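Long-range contacts in protein-glutaminase (Chryseobacterium proteolyticum, PDB 2ZK9), which hydrolyses the side-chain amides of glutamine residues within proteins, turning them into glutamate with release of ammonia: residues G41-A46 against N160-K165; I33-P38 against H47-I52. All blocks are in the same frame, centred on the assembly; numbering follows the deposited sequence.

Contact 1: G41-A46 against N160-K165; sequences GCYARA and NCVLTK. With NA (sodium ion), chain B.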
loop_
_atom_site.group_PDB
_atom_site.type_symbol
_atom_site.label_atom_id
_atom_site.label_comp_id
_atom_site.label_asym_id
_atom_site.label_seq_id
_atom_site.Cartn_x
_atom_site.Cartn_y
_atom_site.Cartn_z
ATOM N N GLY A 41 7.885 4.956 -2.389
ATOM C CA GLY A 41 6.696 5.643 -1.932
ATOM C C GLY A 41 5.576 4.733 -1.434
ATOM O O GLY A 41 4.456 5.201 -1.208
ATOM N N CYS A 42 5.879 3.457 -1.180
ATOM C CA CYS A 42 4.841 2.511 -0.688
ATOM C C CYS A 42 4.190 2.994 0.582
ATOM O O CYS A 42 2.984 2.826 0.779
ATOM C CB CYS A 42 5.444 1.147 -0.470
ATOM S SG CYS A 42 6.854 1.057 0.591
ATOM N N TYR A 43 4.979 3.585 1.469
ATOM C CA TYR A 43 4.488 4.094 2.752
ATOM C C TYR A 43 3.429 5.134 2.522
ATOM O O TYR A 43 2.419 5.188 3.238
ATOM C CB TYR A 43 5.707 4.573 3.568
ATOM C CG TYR A 43 6.606 5.509 2.824
ATOM C CD1 TYR A 43 7.688 5.106 2.066
ATOM C CD2 TYR A 43 6.338 6.877 2.839
ATOM C CE1 TYR A 43 8.498 6.002 1.371
ATOM C CE2 TYR A 43 7.111 7.773 2.188
ATOM C CZ TYR A 43 8.202 7.345 1.444
ATOM O OH TYR A 43 8.961 8.284 0.779
ATOM N N ALA A 44 3.657 6.038 1.560
ATOM C CA ALA A 44 2.696 7.102 1.252
ATOM C C ALA A 44 1.462 6.521 0.602
ATOM O O ALA A 44 0.331 6.910 0.914
ATOM C CB ALA A 44 3.375 8.138 0.380
ATOM N N ARG A 45 1.638 5.571 -0.335
ATOM C CA ARG A 45 0.454 4.962 -0.950
ATOM C C ARG A 45 -0.431 4.311 0.101
ATOM O O ARG A 45 -1.645 4.417 0.061
ATOM C CB ARG A 45 0.838 3.985 -2.046
ATOM C CG ARG A 45 1.669 4.561 -3.184
ATOM C CD ARG A 45 1.703 3.696 -4.398
ATOM N NE ARG A 45 2.180 2.308 -4.193
ATOM C CZ ARG A 45 3.447 1.960 -4.152
ATOM N NH1 ARG A 45 4.439 2.809 -4.295
ATOM N NH2 ARG A 45 3.777 0.676 -3.930
ATOM N N ALA A 46 0.197 3.598 1.046
ATOM C CA ALA A 46 -0.570 2.886 2.075
ATOM C C ALA A 46 -1.304 3.841 2.973
ATOM O O ALA A 46 -2.458 3.626 3.343
ATOM C CB ALA A 46 0.337 1.953 2.858
ATOM N N ASN A 160 1.037 13.264 1.297
ATOM C CA ASN A 160 0.571 14.039 0.140
ATOM C C ASN A 160 1.747 14.644 -0.599
ATOM O O ASN A 160 1.718 14.752 -1.824
ATOM C CB ASN A 160 -0.454 15.077 0.587
ATOM C CG ASN A 160 -1.759 14.464 0.959
ATOM O OD1 ASN A 160 -2.294 13.617 0.208
ATOM N ND2 ASN A 160 -2.367 14.929 2.035
ATOM N N CYS A 161 2.786 15.062 0.129
ATOM C CA CYS A 161 3.973 15.648 -0.504
ATOM C C CYS A 161 4.685 14.636 -1.364
ATOM O O CYS A 161 5.083 14.922 -2.519
ATOM C CB CYS A 161 4.945 16.158 0.581
ATOM S SG CYS A 161 6.194 17.314 -0.035
ATOM N N VAL A 162 4.846 13.400 -0.855
ATOM C CA VAL A 162 5.543 12.347 -1.606
ATOM C C VAL A 162 4.714 11.967 -2.820
ATOM O O VAL A 162 5.254 11.823 -3.919
ATOM C CB VAL A 162 5.854 11.172 -0.687
ATOM C CG1 VAL A 162 6.290 9.964 -1.481
ATOM C CG2 VAL A 162 6.883 11.577 0.352
ATOM N N LEU A 163 3.416 11.759 -2.641
ATOM C CA LEU A 163 2.581 11.424 -3.797
ATOM C C LEU A 163 2.681 12.498 -4.886
ATOM O O LEU A 163 2.769 12.169 -6.072
ATOM C CB LEU A 163 1.136 11.208 -3.397
ATOM C CG LEU A 163 0.852 9.993 -2.492
ATOM C CD1 LEU A 163 -0.607 10.006 -2.091
ATOM C CD2 LEU A 163 1.246 8.702 -3.184
ATOM N N THR A 164 2.681 13.770 -4.511
ATOM C CA THR A 164 2.806 14.821 -5.488
ATOM C C THR A 164 4.147 14.761 -6.190
ATOM O O THR A 164 4.216 14.884 -7.428
ATOM C CB THR A 164 2.548 16.185 -4.842
ATOM O OG1 THR A 164 1.184 16.203 -4.415
ATOM C CG2 THR A 164 2.766 17.309 -5.809
ATOM N N LYS A 165 5.219 14.522 -5.442
ATOM C CA LYS A 165 6.531 14.405 -6.081
ATOM C C LYS A 165 6.605 13.286 -7.088
ATOM O O LYS A 165 7.327 13.402 -8.107
ATOM C CB LYS A 165 7.587 14.247 -5.005
ATOM C CG LYS A 165 8.072 15.609 -4.528
ATOM C CD LYS A 165 9.183 15.484 -3.494
ATOM C CE LYS A 165 9.477 16.872 -2.927
ATOM N NZ LYS A 165 10.040 17.757 -3.988
HETATM NA NA NA B . 8.140 1.666 -1.052
HETATM O O HOH W 1 7.885 -0.746 -1.654
HETATM O O HOH W 2 10.568 0.094 -0.479
#

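Contact 2: I33-P38 against H47-I52; sequences ITFRYP and HKMRQI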
loop_
_atom_site.group_PDB
_atom_site.type_symbol
_atom_site.label_atom_id
_atom_site.label_comp_id
_atom_site.label_asym_id
_atom_site.label_seq_id
_atom_site.Cartn_x
_atom_site.Cartn_y
_atom_site.Cartn_z
ATOM N N ILE A 33 -2.899 8.497 -6.269
ATOM C CA ILE A 33 -2.068 7.498 -5.637
ATOM C C ILE A 33 -1.220 6.805 -6.723
ATOM O O ILE A 33 -1.749 6.277 -7.705
ATOM C CB ILE A 33 -2.876 6.477 -4.843
ATOM C CG1 ILE A 33 -3.837 7.136 -3.881
ATOM C CG2 ILE A 33 -1.916 5.550 -4.141
ATOM C CD1 ILE A 33 -4.752 6.186 -3.137
ATOM N N THR A 34 0.092 6.836 -6.535
ATOM C CA THR A 34 1.095 6.516 -7.531
ATOM C C THR A 34 1.354 5.013 -7.654
ATOM O O THR A 34 2.496 4.557 -7.697
ATOM C CB THR A 34 2.352 7.304 -7.165
ATOM O OG1 THR A 34 2.693 7.035 -5.810
ATOM C CG2 THR A 34 2.157 8.814 -7.346
ATOM N N PHE A 35 0.267 4.243 -7.737
ATOM C CA PHE A 35 0.378 2.781 -7.801
ATOM C C PHE A 35 1.215 2.328 -9.012
ATOM O O PHE A 35 1.914 1.319 -8.925
ATOM C CB PHE A 35 -0.981 2.139 -7.903
ATOM C CG PHE A 35 -1.863 2.335 -6.694
ATOM C CD1 PHE A 35 -1.471 1.901 -5.429
ATOM C CD2 PHE A 35 -3.113 2.898 -6.832
ATOM C CE1 PHE A 35 -2.322 2.024 -4.345
ATOM C CE2 PHE A 35 -3.966 3.011 -5.745
ATOM C CZ PHE A 35 -3.564 2.595 -4.507
ATOM N N ARG A 36 1.145 3.073 -10.108
ATOM C CA ARG A 36 1.895 2.723 -11.316
ATOM C C ARG A 36 3.391 2.941 -11.196
ATOM O O ARG A 36 4.092 2.579 -12.152
ATOM C CB ARG A 36 1.352 3.548 -12.485
ATOM C CG ARG A 36 1.530 5.046 -12.359
ATOM C CD ARG A 36 0.917 5.802 -13.483
ATOM N NE ARG A 36 1.158 7.228 -13.350
ATOM C CZ ARG A 36 0.794 8.154 -14.201
ATOM N NH1 ARG A 36 0.123 7.792 -15.288
ATOM N NH2 ARG A 36 1.057 9.415 -13.952
ATOM N N TYR A 37 3.863 3.531 -10.114
ATOM C CA TYR A 37 5.272 3.779 -9.867
ATOM C C TYR A 37 5.708 3.020 -8.638
ATOM O O TYR A 37 5.738 3.549 -7.538
ATOM C CB TYR A 37 5.519 5.281 -9.679
ATOM C CG TYR A 37 6.989 5.628 -9.535
ATOM C CD1 TYR A 37 7.900 5.319 -10.503
ATOM C CD2 TYR A 37 7.427 6.307 -8.394
ATOM C CE1 TYR A 37 9.250 5.667 -10.348
ATOM C CE2 TYR A 37 8.754 6.636 -8.266
ATOM C CZ TYR A 37 9.677 6.334 -9.209
ATOM O OH TYR A 37 10.988 6.719 -9.030
ATOM N N PRO A 38 6.065 1.738 -8.806
ATOM C CA PRO A 38 6.395 0.912 -7.648
ATOM C C PRO A 38 7.794 1.071 -7.114
ATOM O O PRO A 38 8.128 0.387 -6.134
ATOM C CB PRO A 38 6.137 -0.525 -8.135
ATOM C CG PRO A 38 6.496 -0.408 -9.577
ATOM C CD PRO A 38 5.896 0.924 -10.023
ATOM N N HIS A 47 -0.646 4.955 3.367
ATOM C CA HIS A 47 -1.295 5.889 4.262
ATOM C C HIS A 47 -2.443 6.631 3.566
ATOM O O HIS A 47 -3.432 6.974 4.205
ATOM C CB HIS A 47 -0.250 6.861 4.829
ATOM C CG HIS A 47 -0.433 7.147 6.284
ATOM N ND1 HIS A 47 -0.592 6.177 7.164
ATOM C CD2 HIS A 47 -0.399 8.297 7.020
ATOM C CE1 HIS A 47 -0.639 6.631 8.396
ATOM N NE2 HIS A 47 -0.545 7.942 8.319
ATOM N N LYS A 48 -2.307 6.857 2.269
ATOM C CA LYS A 48 -3.380 7.476 1.492
ATOM C C LYS A 48 -4.559 6.528 1.329
ATOM O O LYS A 48 -5.718 6.938 1.426
ATOM C CB LYS A 48 -2.870 7.957 0.151
ATOM C CG LYS A 48 -3.784 8.911 -0.581
ATOM C CD LYS A 48 -3.889 10.281 0.073
ATOM C CE LYS A 48 -4.665 11.253 -0.770
ATOM N NZ LYS A 48 -4.886 12.538 -0.101
ATOM N N MET A 49 -4.281 5.237 1.111
ATOM C CA MET A 49 -5.372 4.256 1.109
ATOM C C MET A 49 -6.106 4.245 2.428
ATOM O O MET A 49 -7.330 4.166 2.476
ATOM C CB MET A 49 -4.839 2.851 0.806
ATOM C CG MET A 49 -4.332 2.700 -0.624
ATOM S SD MET A 49 -4.057 0.960 -1.085
ATOM C CE MET A 49 -2.501 0.605 -0.282
ATOM N N ARG A 50 -5.363 4.320 3.527
ATOM C CA ARG A 50 -5.966 4.378 4.863
ATOM C C ARG A 50 -6.830 5.617 5.012
ATOM O O ARG A 50 -7.904 5.526 5.586
ATOM C CB ARG A 50 -4.903 4.313 5.933
ATOM C CG ARG A 50 -5.483 4.545 7.327
ATOM C CD ARG A 50 -4.416 4.322 8.357
ATOM N NE ARG A 50 -4.940 4.572 9.735
ATOM C CZ ARG A 50 -4.795 5.682 10.391
ATOM N NH1 ARG A 50 -4.094 6.737 9.923
ATOM N NH2 ARG A 50 -5.326 5.761 11.631
ATOM N N GLN A 51 -6.418 6.767 4.460
ATOM C CA GLN A 51 -7.225 7.967 4.530
ATOM C C GLN A 51 -8.575 7.719 3.847
ATOM O O GLN A 51 -9.615 8.208 4.325
ATOM C CB GLN A 51 -6.502 9.164 3.929
ATOM C CG GLN A 51 -7.286 10.461 3.971
ATOM C CD GLN A 51 -6.640 11.598 3.207
ATOM O OE1 GLN A 51 -6.342 11.439 2.041
ATOM N NE2 GLN A 51 -6.374 12.709 3.934
ATOM N N ILE A 52 -8.598 7.023 2.724
ATOM C CA ILE A 52 -9.851 6.724 2.050
ATOM C C ILE A 52 -10.747 5.844 2.946
ATOM O O ILE A 52 -11.937 6.096 3.087
ATOM C CB ILE A 52 -9.613 6.092 0.674
ATOM C CG1 ILE A 52 -8.918 7.133 -0.227
ATOM C CG2 ILE A 52 -10.897 5.558 0.102
ATOM C CD1 ILE A 52 -8.360 6.601 -1.497
#

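Contact 1: G41-A46 against N160-K165
The first turn of helix 42-55, which begins beside a modelled sodium ion, packs through Tyr43, Ala44 and Arg45 against Val162 and Leu163 of helix 157-165. The two short helical segments cross steeply, their N-to-C directions 116° apart and their axes 8.9 Å apart at closest approach. At the crossing the small Ala44 CB lies 3.9 Å from Val162 CG1. Both branches of that valine reach the phenol: CG1 is anti to the backbone N (chi1 168°), and CG2, beside the N, sits 4.2 Å from Tyr43 CE2 at the edge of the ring. Tyr43 OH is 3.9 Å from Val162 CG1. The tyrosine's own first torsion of 51° sets CG between backbone N and carbonyl carbon, folding the ring back so that the rim of one face lies over Gly41 C. Leu163 contributes one methyl, CD2, which is 4.2 Å from Ala44 CB and equally close to the CG methylene of Arg45. Beyond that methylene the arginine bends away, and the rim of one guanidinium face comes over Cys42 CA. Gly41 occupies the N-cap position with a positive phi, at which a CB would jam against the preceding carbonyl oxygen. The sodium is modelled 2.2 Å from Cys42 SG, unusually short for a sodium-sulfur bond, so its identity or placement is doubtful; one water lies at ordinary range and a second farther off. A cysteine opening a helix beside a histidine on a strand is consistent with the papain-like clan of this family. Around the crossing, Cys42 and Arg45 touch His83 of strand 82-91, Tyr43 meets Tyr82 and the Tyr142 ring, and a Cys161-Cys183 disulfide ties helix 157-165 to the C-terminal tail.

Contact 2: I33-P38 against H47-I52
Ile33 projects from its loop into the side of helix 42-55, where Lys48, Met49 and Ile52 receive it. From its CB, pointed at the helix, the branches part: CG2 turns back within the loop, 3.4 Å above one face of the Phe35 ring and toward its rim, while CG1 goes forward to lie 3.7 Å from Lys48 CG. With chi2 at 175° the chain stays extended, and CD1 is carried on among the Lys48 CG, Met49 CG and Ile52 CD1 atoms, meeting the last tip to tip at 4.0 Å. Phe35 adds a Met-aromatic contact: Met49 SD approaches the ring edge 3.8 Å from CZ, 78° off the ring normal. Lys48 serves two environments, since its lower methylenes cover Ile33 while a bend at chi2 leads the ammonium away. There NZ donates to Gln51 OE1 at 2.8 Å, in the carbonyl plane on a lone pair, and it also bonds Asn160 OD1. With an alanine in place of Lys48, Ile33 CG1 would probably lose its methylene cover, and the amide oxygens of Gln51 and Asn160 would be left without their shared donor. Ile18 of helix 8-19 touches Phe35, Met49 and Ile52 as well. Loop and helix thus meet through carbon and sulfur alone, so shape and exclusion of water probably supply most of the cohesion, with the sulfur at the ring edge perhaps adding a mild electrostatic attraction.

In the fold
After helix 8-19 the chain enters the loop 33-38, the first half of contact 2, turns into 41-46, the first half of contact 1, and continues along the same helix to 47-52. There contact 2 closes, with only eight residues between its segments. Contact 1 waits another 107 residues, through most strands of the main sheet, until 160-165 returns near the C terminus. The segments therefore alternate, and the two loops cross. Helix 42-55 belongs to both contacts, its centre facing the loop and its start facing helix 157-165. The loop 33-38 and helix 157-165 also touch directly, Leu163 CD2 lying 3.4 Å from Thr34 OG1, so loop and both helices close into one cluster.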